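Long-range contact in hypothetical UPF0271 protein TTHB195 (Thermus thermophilus, PDB 2DFA), which probably cleaves 5-oxoproline to L-glutamate at the expense of ATP, as the A subunit of a three-component 5-oxoprolinase: residues V142-T147 and G174-R179. Sequence-based numbering, arbitrary orientation.
Sequences VVLPGT and GQLAPR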
loop_
_atom_site.group_PDB
_atom_site.type_symbol
_atom_site.label_atom_id
_atom_site.label_comp_id
_atom_site.label_asym_id
_atom_site.label_seq_id
_atom_site.Cartn_x
_atom_site.Cartn_y
_atom_site.Cartn_z
ATOM N N VAL A 142 -20.602 18.347 -4.954
ATOM C CA VAL A 142 -20.887 19.011 -3.686
ATOM C C VAL A 142 -19.705 19.923 -3.378
ATOM O O VAL A 142 -18.553 19.483 -3.386
ATOM C CB VAL A 142 -21.062 17.974 -2.549
ATOM C CG1 VAL A 142 -21.249 18.675 -1.206
ATOM C CG2 VAL A 142 -22.256 17.090 -2.853
ATOM N N VAL A 143 -19.988 21.193 -3.109
ATOM C CA VAL A 143 -18.924 22.151 -2.835
ATOM C C VAL A 143 -19.220 23.066 -1.658
ATOM O O VAL A 143 -20.342 23.117 -1.152
ATOM C CB VAL A 143 -18.664 23.059 -4.058
ATOM C CG1 VAL A 143 -18.573 22.231 -5.323
ATOM C CG2 VAL A 143 -19.775 24.091 -4.182
ATOM N N LEU A 144 -18.189 23.785 -1.228
ATOM C CA LEU A 144 -18.321 24.752 -0.146
ATOM C C LEU A 144 -18.611 26.072 -0.840
ATOM O O LEU A 144 -17.832 26.523 -1.680
ATOM C CB LEU A 144 -17.022 24.869 0.654
ATOM C CG LEU A 144 -17.028 24.251 2.053
ATOM C CD1 LEU A 144 -15.716 24.575 2.756
ATOM C CD2 LEU A 144 -18.200 24.803 2.849
ATOM N N PRO A 145 -19.742 26.707 -0.507
ATOM C CA PRO A 145 -20.097 27.984 -1.133
ATOM C C PRO A 145 -19.088 29.102 -0.876
ATOM O O PRO A 145 -18.489 29.179 0.200
ATOM C CB PRO A 145 -21.476 28.282 -0.543
ATOM C CG PRO A 145 -21.397 27.648 0.819
ATOM C CD PRO A 145 -20.730 26.328 0.519
ATOM N N GLY A 146 -18.897 29.951 -1.882
ATOM C CA GLY A 146 -17.979 31.070 -1.763
ATOM C C GLY A 146 -16.504 30.749 -1.919
ATOM O O GLY A 146 -15.652 31.570 -1.582
ATOM N N THR A 147 -16.191 29.564 -2.435
ATOM C CA THR A 147 -14.799 29.158 -2.615
ATOM C C THR A 147 -14.404 29.078 -4.089
ATOM O O THR A 147 -15.261 29.061 -4.970
ATOM C CB THR A 147 -14.539 27.772 -1.973
ATOM O OG1 THR A 147 -15.314 26.779 -2.653
ATOM C CG2 THR A 147 -14.933 27.779 -0.505
ATOM N N GLY A 174 -18.492 34.492 6.137
ATOM C CA GLY A 174 -19.311 33.518 5.436
ATOM C C GLY A 174 -18.609 32.182 5.286
ATOM O O GLY A 174 -19.180 31.221 4.765
ATOM N N GLN A 175 -17.363 32.122 5.742
ATOM C CA GLN A 175 -16.583 30.899 5.665
ATOM C C GLN A 175 -16.547 30.243 7.043
ATOM O O GLN A 175 -16.902 30.866 8.046
ATOM C CB GLN A 175 -15.161 31.209 5.189
ATOM C CG GLN A 175 -14.564 30.129 4.298
ATOM C CD GLN A 175 -15.387 29.894 3.043
ATOM O OE1 GLN A 175 -15.850 28.781 2.788
ATOM N NE2 GLN A 175 -15.567 30.943 2.248
ATOM N N LEU A 176 -16.120 28.987 7.089
ATOM C CA LEU A 176 -16.055 28.243 8.341
ATOM C C LEU A 176 -14.970 28.751 9.275
ATOM O O LEU A 176 -13.894 29.153 8.832
ATOM C CB LEU A 176 -15.828 26.757 8.054
ATOM C CG LEU A 176 -16.955 26.070 7.277
ATOM C CD1 LEU A 176 -16.533 24.666 6.882
ATOM C CD2 LEU A 176 -18.212 26.038 8.134
ATOM N N ALA A 177 -15.263 28.733 10.572
ATOM C CA ALA A 177 -14.262 29.133 11.544
ATOM C C ALA A 177 -13.153 28.084 11.650
ATOM O O ALA A 177 -13.380 26.882 11.567
ATOM C CB ALA A 177 -14.967 29.287 12.887
ATOM N N PRO A 178 -11.907 28.584 11.769
ATOM C CA PRO A 178 -10.743 27.733 12.008
ATOM C C PRO A 178 -10.980 26.651 13.078
ATOM O O PRO A 178 -11.561 26.877 14.131
ATOM C CB PRO A 178 -9.577 28.634 12.406
ATOM C CG PRO A 178 -9.894 29.826 11.502
ATOM C CD PRO A 178 -11.485 29.969 11.642
ATOM N N ARG A 179 -10.504 25.432 12.743
ATOM C CA ARG A 179 -10.747 24.254 13.577
ATOM C C ARG A 179 -10.516 24.419 15.085
ATOM O O ARG A 179 -11.359 24.091 15.908
ATOM C CB ARG A 179 -9.826 23.135 13.090
ATOM C CG ARG A 179 -10.440 22.326 11.947
ATOM C CD ARG A 179 -11.341 21.197 12.461
ATOM N NE ARG A 179 -12.144 21.656 13.597
ATOM C CZ ARG A 179 -12.967 20.762 14.175
ATOM N NH1 ARG A 179 -13.028 19.523 13.720
ATOM N NH2 ARG A 179 -13.711 21.130 15.222
#
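Leu144 to Thr147, a type II beta turn joining strand 141-143 to helix 148-155, faces the irregular loop at Gln175 and Leu176, the backbones coming closest at Gly146 and Gln175 (CA to CA 7.6 Å). The Gln175 side chain, bent at its second torsion (chi2 59°), sets its amide against the turn. OE1 lies 3.6 Å from the Thr147 methyl CG2, the two side chains crossing at about a right angle. NE2 stays 3.9 Å from Gly146 O, and OE1 faces another acceptor, Pro145 O, at 3.7 Å, so the amide gains no hydrogen bond from the turn. Glutamine's length lets the amide cross the gap while the residue stays partly exposed. Leucines suit the more buried side, where Leu144 CD1 meets Leu176 CD1 at 4.2 Å; Leu144 also packs on Phe165 and helix 112-120, and Leu176 on Tyr170.

Pro145, whose ring fixes phi near the value needed, fits the second position of the turn, and Gly146 readily takes the positive phi of the third. Thr147 is the helix N-cap: its OG1, held between backbone N and carbonyl carbon (chi1 64°), donates to Leu144 O at 2.7 Å and also bonds Glu150 N, while Glu150 OE1 accepts from Gly146 N. The same rotamer leaves CG2 to meet Gln175.

The contact thus joins loops that follow the C-terminal ends of neighbouring parallel strands 141-143 and 160-164, probably in a distorted beta/alpha barrel. With no direct hydrogen bond between the segments, the turn probably owes its shape chiefly to its internal and capping bonds.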